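PDB 5EIK: trimeric intracellular cation channel type 1B.2 from Caenorhabditis elegans, which forms a homotrimeric potassium channel in the endoplasmic reticulum membrane, binds PIP2 and may carry potassium counter-ion current during calcium release. Local coordinates for residues L38-V43 / S99-L104; Y103-F106 / V112-R115. All coordinates share one frame; numbering follows the deposited sequence.

Contact 1: L38-V43 / S99-L104. With CPL (1-palmitoyl-2-linoleoyl-sn-glycero-3-phosphocholine), chain C.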
loop_
_atom_site.group_PDB
_atom_site.type_symbol
_atom_site.label_atom_id
_atom_site.label_comp_id
_atom_site.label_asym_id
_atom_site.label_seq_id
_atom_site.Cartn_x
_atom_site.Cartn_y
_atom_site.Cartn_z
ATOM N N LEU A 38 0.193 -16.534 19.577
ATOM C CA LEU A 38 0.439 -17.252 18.336
ATOM C C LEU A 38 1.005 -16.320 17.256
ATOM O O LEU A 38 1.903 -16.702 16.497
ATOM C CB LEU A 38 -0.850 -17.934 17.854
ATOM C CG LEU A 38 -1.289 -19.126 18.726
ATOM C CD1 LEU A 38 -2.638 -19.686 18.270
ATOM C CD2 LEU A 38 -0.224 -20.203 18.645
ATOM N N THR A 39 0.502 -15.091 17.189
ATOM C CA THR A 39 1.004 -14.141 16.207
ATOM C C THR A 39 2.495 -13.856 16.465
ATOM O O THR A 39 3.304 -13.834 15.529
ATOM C CB THR A 39 0.209 -12.801 16.263
ATOM O OG1 THR A 39 -1.157 -13.037 15.905
ATOM C CG2 THR A 39 0.807 -11.771 15.317
ATOM N N CYS A 40 2.864 -13.645 17.726
ATOM C CA CYS A 40 4.260 -13.364 18.063
ATOM C C CYS A 40 5.175 -14.549 17.780
ATOM O O CYS A 40 6.306 -14.376 17.324
ATOM C CB CYS A 40 4.392 -12.958 19.529
ATOM S SG CYS A 40 3.777 -11.313 19.885
ATOM N N LEU A 41 4.684 -15.750 18.060
ATOM C CA LEU A 41 5.456 -16.947 17.801
ATOM C C LEU A 41 5.732 -17.018 16.306
ATOM O O LEU A 41 6.813 -17.416 15.881
ATOM C CB LEU A 41 4.679 -18.191 18.248
ATOM C CG LEU A 41 4.402 -18.272 19.750
ATOM C CD1 LEU A 41 3.601 -19.525 20.071
ATOM C CD2 LEU A 41 5.721 -18.259 20.503
ATOM N N SER A 42 4.747 -16.623 15.509
ATOM C CA SER A 42 4.891 -16.652 14.062
ATOM C C SER A 42 5.965 -15.657 13.616
ATOM O O SER A 42 6.851 -15.991 12.825
ATOM C CB SER A 42 3.546 -16.337 13.401
ATOM O OG SER A 42 3.645 -16.409 11.993
ATOM N N VAL A 43 5.898 -14.437 14.128
ATOM C CA VAL A 43 6.892 -13.441 13.761
ATOM C C VAL A 43 8.274 -13.919 14.193
ATOM O O VAL A 43 9.255 -13.708 13.485
ATOM C CB VAL A 43 6.605 -12.077 14.417
ATOM C CG1 VAL A 43 7.770 -11.133 14.183
ATOM C CG2 VAL A 43 5.328 -11.479 13.835
ATOM N N SER A 99 1.287 -5.666 23.549
ATOM C CA SER A 99 2.684 -5.333 23.809
ATOM C C SER A 99 3.251 -6.190 24.949
ATOM O O SER A 99 4.421 -6.596 24.918
ATOM C CB SER A 99 2.807 -3.857 24.164
ATOM O OG SER A 99 2.180 -3.069 23.175
ATOM N N ILE A 100 2.423 -6.469 25.949
ATOM C CA ILE A 100 2.866 -7.284 27.076
ATOM C C ILE A 100 3.161 -8.706 26.612
ATOM O O ILE A 100 4.194 -9.284 26.961
ATOM C CB ILE A 100 1.821 -7.297 28.191
ATOM C CG1 ILE A 100 1.781 -5.920 28.860
ATOM C CG2 ILE A 100 2.152 -8.374 29.218
ATOM C CD1 ILE A 100 0.655 -5.762 29.867
ATOM N N VAL A 101 2.264 -9.262 25.808
ATOM C CA VAL A 101 2.469 -10.604 25.287
ATOM C C VAL A 101 3.759 -10.622 24.469
ATOM O O VAL A 101 4.593 -11.513 24.633
ATOM C CB VAL A 101 1.286 -11.061 24.395
ATOM C CG1 VAL A 101 1.682 -12.287 23.579
ATOM C CG2 VAL A 101 0.075 -11.381 25.266
ATOM N N TRP A 102 3.919 -9.632 23.592
ATOM C CA TRP A 102 5.114 -9.533 22.757
ATOM C C TRP A 102 6.371 -9.473 23.629
ATOM O O TRP A 102 7.367 -10.141 23.347
ATOM C CB TRP A 102 5.055 -8.288 21.863
ATOM C CG TRP A 102 6.403 -7.866 21.361
ATOM C CD1 TRP A 102 7.119 -8.436 20.338
ATOM C CD2 TRP A 102 7.244 -6.858 21.927
ATOM N NE1 TRP A 102 8.359 -7.845 20.239
ATOM C CE2 TRP A 102 8.466 -6.874 21.199
ATOM C CE3 TRP A 102 7.090 -5.944 22.980
ATOM C CZ2 TRP A 102 9.526 -6.010 21.491
ATOM C CZ3 TRP A 102 8.149 -5.078 23.274
ATOM C CH2 TRP A 102 9.350 -5.120 22.529
ATOM N N TYR A 103 6.326 -8.663 24.681
ATOM C CA TYR A 103 7.464 -8.548 25.584
ATOM C C TYR A 103 7.789 -9.894 26.223
ATOM O O TYR A 103 8.956 -10.293 26.306
ATOM C CB TYR A 103 7.186 -7.542 26.694
ATOM C CG TYR A 103 8.340 -7.429 27.657
ATOM C CD1 TYR A 103 9.481 -6.708 27.323
ATOM C CD2 TYR A 103 8.323 -8.105 28.874
ATOM C CE1 TYR A 103 10.578 -6.663 28.174
ATOM C CE2 TYR A 103 9.413 -8.068 29.732
ATOM C CZ TYR A 103 10.535 -7.344 29.377
ATOM O OH TYR A 103 11.615 -7.287 30.227
ATOM N N LEU A 104 6.748 -10.589 26.671
ATOM C CA LEU A 104 6.923 -11.886 27.299
ATOM C C LEU A 104 7.421 -12.954 26.325
ATOM O O LEU A 104 8.262 -13.774 26.680
ATOM C CB LEU A 104 5.609 -12.346 27.934
ATOM C CG LEU A 104 5.078 -11.518 29.107
ATOM C CD1 LEU A 104 3.765 -12.101 29.589
ATOM C CD2 LEU A 104 6.088 -11.524 30.241
HETATM C C1 CPL C . 9.871 -2.361 29.257
HETATM C C2 CPL C . 8.770 -3.284 29.934
HETATM C C3 CPL C . 7.773 -3.871 28.889
HETATM C C4 CPL C . 12.393 -3.966 26.225
HETATM C C5 CPL C . 13.889 -3.783 25.919
HETATM C C6 CPL C . 14.690 -6.261 26.404
HETATM C C7 CPL C . 15.630 -4.840 24.517
HETATM C C8 CPL C . 15.675 -4.581 26.416
HETATM C C11 CPL C . 5.447 -3.007 28.204
HETATM C C12 CPL C . 4.345 -2.047 28.720
HETATM C C13 CPL C . 4.358 -1.808 30.263
HETATM C C14 CPL C . 3.053 -2.238 30.977
HETATM C C15 CPL C . 2.806 -1.567 32.356
HETATM C C16 CPL C . 1.286 -1.464 32.708
HETATM C C17 CPL C . 0.533 -2.801 32.757
HETATM C C18 CPL C . 0.278 -3.339 34.225
HETATM C C19 CPL C . 0.527 -4.891 34.468
HETATM C C20 CPL C . -0.707 -5.839 34.565
HETATM C C21 CPL C . -1.043 -6.641 33.296
HETATM C C22 CPL C . -0.379 -8.032 33.285
HETATM C C23 CPL C . -1.191 -9.172 32.715
HETATM C C24 CPL C . -0.337 -10.279 32.044
HETATM C C25 CPL C . -1.000 -10.807 30.760
HETATM C C26 CPL C . -0.246 -11.999 30.217
HETATM C C31 CPL C . 9.264 -4.702 32.163
HETATM C C32 CPL C . 7.906 -4.396 32.802
HETATM C C33 CPL C . 7.567 -5.387 33.973
HETATM C C34 CPL C . 7.240 -4.656 35.283
HETATM C C35 CPL C . 5.739 -4.667 35.663
HETATM C C36 CPL C . 5.257 -3.292 36.186
HETATM C C37 CPL C . 4.103 -3.360 37.184
HETATM C C38 CPL C . 4.299 -2.472 38.389
HETATM C C39 CPL C . 3.944 -3.269 39.665
HETATM C C40 CPL C . 4.692 -3.329 40.792
HETATM C C41 CPL C . 5.364 -2.125 41.460
HETATM C C42 CPL C . 4.324 -1.430 42.358
HETATM C C43 CPL C . 3.958 -0.131 42.186
HETATM C C44 CPL C . 3.060 0.328 41.049
HETATM C C45 CPL C . 3.720 1.298 40.066
HETATM N N CPL C . 14.604 -5.047 25.546
HETATM O O2 CPL C . 9.480 -4.337 30.713
HETATM O O3 CPL C . 6.874 -2.745 28.623
HETATM O O11 CPL C . 5.142 -3.984 27.440
HETATM O O31 CPL C . 10.169 -5.243 32.840
HETATM O O1P CPL C . 10.110 -1.000 26.397
HETATM O O2P CPL C . 12.327 -1.376 27.528
HETATM O O3P CPL C . 10.382 -3.015 28.004
HETATM O O4P CPL C . 11.524 -2.932 25.686
HETATM P P CPL C . 11.097 -2.049 26.928
#

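Contact 2: Y103-F106 / V112-R115. With CPL (1-palmitoyl-2-linoleoyl-sn-glycero-3-phosphocholine), chain C.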
loop_
_atom_site.group_PDB
_atom_site.type_symbol
_atom_site.label_atom_id
_atom_site.label_comp_id
_atom_site.label_asym_id
_atom_site.label_seq_id
_atom_site.Cartn_x
_atom_site.Cartn_y
_atom_site.Cartn_z
ATOM N N TYR A 103 6.326 -8.663 24.681
ATOM C CA TYR A 103 7.464 -8.548 25.584
ATOM C C TYR A 103 7.789 -9.894 26.223
ATOM O O TYR A 103 8.956 -10.293 26.306
ATOM C CB TYR A 103 7.186 -7.542 26.694
ATOM C CG TYR A 103 8.340 -7.429 27.657
ATOM C CD1 TYR A 103 9.481 -6.708 27.323
ATOM C CD2 TYR A 103 8.323 -8.105 28.874
ATOM C CE1 TYR A 103 10.578 -6.663 28.174
ATOM C CE2 TYR A 103 9.413 -8.068 29.732
ATOM C CZ TYR A 103 10.535 -7.344 29.377
ATOM O OH TYR A 103 11.615 -7.287 30.227
ATOM N N LEU A 104 6.748 -10.589 26.671
ATOM C CA LEU A 104 6.923 -11.886 27.299
ATOM C C LEU A 104 7.421 -12.954 26.325
ATOM O O LEU A 104 8.262 -13.774 26.680
ATOM C CB LEU A 104 5.609 -12.346 27.934
ATOM C CG LEU A 104 5.078 -11.518 29.107
ATOM C CD1 LEU A 104 3.765 -12.101 29.589
ATOM C CD2 LEU A 104 6.088 -11.524 30.241
ATOM N N VAL A 105 6.911 -12.947 25.097
ATOM C CA VAL A 105 7.330 -13.944 24.121
ATOM C C VAL A 105 8.794 -13.796 23.718
ATOM O O VAL A 105 9.502 -14.786 23.541
ATOM C CB VAL A 105 6.430 -13.896 22.863
ATOM C CG1 VAL A 105 7.030 -14.727 21.754
ATOM C CG2 VAL A 105 5.043 -14.433 23.199
ATOM N N PHE A 106 9.262 -12.563 23.588
ATOM C CA PHE A 106 10.647 -12.347 23.198
ATOM C C PHE A 106 11.639 -12.185 24.343
ATOM O O PHE A 106 12.808 -12.525 24.189
ATOM C CB PHE A 106 10.768 -11.116 22.279
ATOM C CG PHE A 106 10.329 -11.365 20.868
ATOM C CD1 PHE A 106 8.987 -11.271 20.508
ATOM C CD2 PHE A 106 11.262 -11.704 19.896
ATOM C CE1 PHE A 106 8.581 -11.507 19.197
ATOM C CE2 PHE A 106 10.869 -11.944 18.583
ATOM C CZ PHE A 106 9.524 -11.846 18.234
ATOM N N VAL A 112 10.864 -18.851 29.328
ATOM C CA VAL A 112 9.785 -19.739 29.761
ATOM C C VAL A 112 8.491 -19.596 28.998
ATOM O O VAL A 112 7.844 -20.593 28.660
ATOM C CB VAL A 112 9.432 -19.560 31.243
ATOM C CG1 VAL A 112 10.469 -20.244 32.100
ATOM C CG2 VAL A 112 9.318 -18.070 31.571
ATOM N N VAL A 113 8.088 -18.360 28.747
ATOM C CA VAL A 113 6.845 -18.138 28.027
ATOM C C VAL A 113 6.892 -18.803 26.664
ATOM O O VAL A 113 5.974 -19.535 26.291
ATOM C CB VAL A 113 6.569 -16.656 27.861
ATOM C CG1 VAL A 113 5.368 -16.453 26.944
ATOM C CG2 VAL A 113 6.326 -16.041 29.236
ATOM N N PHE A 114 7.974 -18.556 25.936
ATOM C CA PHE A 114 8.165 -19.133 24.613
ATOM C C PHE A 114 8.095 -20.658 24.703
ATOM O O PHE A 114 7.340 -21.299 23.970
ATOM C CB PHE A 114 9.527 -18.706 24.050
ATOM C CG PHE A 114 9.856 -19.331 22.731
ATOM C CD1 PHE A 114 9.238 -18.891 21.562
ATOM C CD2 PHE A 114 10.753 -20.391 22.657
ATOM C CE1 PHE A 114 9.507 -19.504 20.335
ATOM C CE2 PHE A 114 11.032 -21.014 21.436
ATOM C CZ PHE A 114 10.408 -20.569 20.269
ATOM N N ARG A 115 8.889 -21.224 25.607
ATOM C CA ARG A 115 8.941 -22.671 25.810
ATOM C C ARG A 115 7.584 -23.273 26.166
ATOM O O ARG A 115 7.224 -24.359 25.698
ATOM C CB ARG A 115 9.946 -23.002 26.913
ATOM C CG ARG A 115 11.393 -22.817 26.503
ATOM C CD ARG A 115 12.333 -23.003 27.679
ATOM N NE ARG A 115 13.725 -22.870 27.264
ATOM C CZ ARG A 115 14.728 -22.600 28.091
ATOM N NH1 ARG A 115 14.492 -22.435 29.384
ATOM N NH2 ARG A 115 15.966 -22.490 27.625
HETATM C C1 CPL C . 9.871 -2.361 29.257
HETATM C C2 CPL C . 8.770 -3.284 29.934
HETATM C C3 CPL C . 7.773 -3.871 28.889
HETATM C C4 CPL C . 12.393 -3.966 26.225
HETATM C C5 CPL C . 13.889 -3.783 25.919
HETATM C C6 CPL C . 14.690 -6.261 26.404
HETATM C C7 CPL C . 15.630 -4.840 24.517
HETATM C C8 CPL C . 15.675 -4.581 26.416
HETATM C C11 CPL C . 5.447 -3.007 28.204
HETATM C C12 CPL C . 4.345 -2.047 28.720
HETATM C C13 CPL C . 4.358 -1.808 30.263
HETATM C C14 CPL C . 3.053 -2.238 30.977
HETATM C C15 CPL C . 2.806 -1.567 32.356
HETATM C C16 CPL C . 1.286 -1.464 32.708
HETATM C C17 CPL C . 0.533 -2.801 32.757
HETATM C C18 CPL C . 0.278 -3.339 34.225
HETATM C C19 CPL C . 0.527 -4.891 34.468
HETATM C C20 CPL C . -0.707 -5.839 34.565
HETATM C C21 CPL C . -1.043 -6.641 33.296
HETATM C C22 CPL C . -0.379 -8.032 33.285
HETATM C C23 CPL C . -1.191 -9.172 32.715
HETATM C C24 CPL C . -0.337 -10.279 32.044
HETATM C C25 CPL C . -1.000 -10.807 30.760
HETATM C C26 CPL C . -0.246 -11.999 30.217
HETATM C C31 CPL C . 9.264 -4.702 32.163
HETATM C C32 CPL C . 7.906 -4.396 32.802
HETATM C C33 CPL C . 7.567 -5.387 33.973
HETATM C C34 CPL C . 7.240 -4.656 35.283
HETATM C C35 CPL C . 5.739 -4.667 35.663
HETATM C C36 CPL C . 5.257 -3.292 36.186
HETATM C C37 CPL C . 4.103 -3.360 37.184
HETATM C C38 CPL C . 4.299 -2.472 38.389
HETATM C C39 CPL C . 3.944 -3.269 39.665
HETATM C C40 CPL C . 4.692 -3.329 40.792
HETATM C C41 CPL C . 5.364 -2.125 41.460
HETATM C C42 CPL C . 4.324 -1.430 42.358
HETATM C C43 CPL C . 3.958 -0.131 42.186
HETATM C C44 CPL C . 3.060 0.328 41.049
HETATM C C45 CPL C . 3.720 1.298 40.066
HETATM N N CPL C . 14.604 -5.047 25.546
HETATM O O2 CPL C . 9.480 -4.337 30.713
HETATM O O3 CPL C . 6.874 -2.745 28.623
HETATM O O11 CPL C . 5.142 -3.984 27.440
HETATM O O31 CPL C . 10.169 -5.243 32.840
HETATM O O1P CPL C . 10.110 -1.000 26.397
HETATM O O2P CPL C . 12.327 -1.376 27.528
HETATM O O3P CPL C . 10.382 -3.015 28.004
HETATM O O4P CPL C . 11.524 -2.932 25.686
HETATM P P CPL C . 11.097 -2.049 26.928
HETATM O O HOH W 1 10.033 -16.162 26.023
#

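Contact 1: L38-V43 / S99-L104
C40 meets V101 and W102 in a small, buried apolar contact within the membrane, where transmembrane helix 1 (30-47) lies against transmembrane helix 3 (92-107). No hydrogen bond crosses it, and only 105 Å² of surface is buried. C40 points its CB toward the other helix and makes every contact from the 38-43 side. With SG beside the backbone N and anti to the carbonyl carbon (chi1 -73°), the sulfur reaches the root of the tryptophan: C40 SG is 3.6 Å from W102 CA, and the W102 CB lies almost as near. This is also a sulfur-aromatic contact at a ring edge, C40 SG standing 5.4 Å from the centroid of the W102 five-membered ring and 86° off its normal. V101 CG1 brushes the same sulfur at 4.4 Å, while its side chain also touches Y36 and V37. The indole itself packs into an aromatic group, edge-to-face with W63 and with Y107. Elsewhere on helix 92-107 the surface serves a phosphatidylcholine. The Y103 ring receives the glycerol ester oxygen O2 over one face, offset toward the rim, with Y103 CZ 3.5 Å from O2, and Y103 CD1 lies 3.7 Å from C3 of the lipid. Farther along an acyl chain, I100 CD1 touches C21 at 3.9 Å. An alanine in place of Y103 would probably strip O2 and C3 of the lipid of the ring they rest against and open a gap beside the ring of Y107. R56, L96, S99 and Y107 complete the pocket with I100 and Y103. The whole is a cysteine sulfur-aromatic contact between two transmembrane helices of the TRIC channel, with the phosphatidylcholine pocket on another face of helix 92-107.

Contact 2: Y103-F106 / V112-R115
A single water, rather than a direct hydrogen bond, joins the polar backbone of V105 to that of F114. The water can donate to V105 O (2.9 Å), though more acceptors lie within its reach than it has protons, and it accepts from F114 N (3.2 Å), linking the last turn of helix 92-107 to the first turn of helix 112-117. Amides in a helix's first turn have no preceding turn to bond to, and here the water takes up that of F114, while S108 OG accepts from V113 N. The bridge spans a close approach, V105 CA and F114 CA lying 5.3 Å apart. Beside the water, V113 directs its CB toward 103-106 and settles on the carbonyl of L104. V113 CB is 3.5 Å from L104 O, its C-H side turned to the oxygen and both methyls set to the flanks, a little farther off. With CG1 anti to the backbone N (chi1 172°), the branches part company: V113 CG2 packs on L104 CB at 4.0 Å, and V113 CG1 faces V105 CG2 at 4.3 Å. F114 takes part through the base of its side chain, F114 CB being 4.0 Å from V105 O, and the ring beyond makes a cation-pi contact with R44. The contact buries 189 Å² and is only partly enclosed: a detergent molecule, decyl maltoside, comes within about 4 Å of the V113 side chain. The two helices and the short turn between them form a tight corner at the end of transmembrane helix 3 inferred to be cytoplasmic. Helix 30-47 packs on both arms, C40 and L41 meeting V105 and L41 also meeting F114, while F106 turns to R44 and to C62 and C66 of helix 59-70.

In the fold
From the N terminus the chain first lays down helix 30-47, then runs through helices 51-57, 59-70 and 72-81 before helix 92-107 returns to it. Contact 1 closes this 55-residue excursion. Contact 2 follows at once, closing the short connection, five residues between the segments, into helix 112-117. The two neither nest nor cross; they run in sequence and overlap at Y103 and L104, with centres about 8 Å apart. Helix 92-107 is thus common to both, and helix 30-47 joins them directly, L41 CD2 lying 3.7 Å from F114 CD1 and C40 CB 3.9 Å from V105 CG1. Together they tie transmembrane helices 1 and 3 to helix 112-117, probably on the cytoplasmic side.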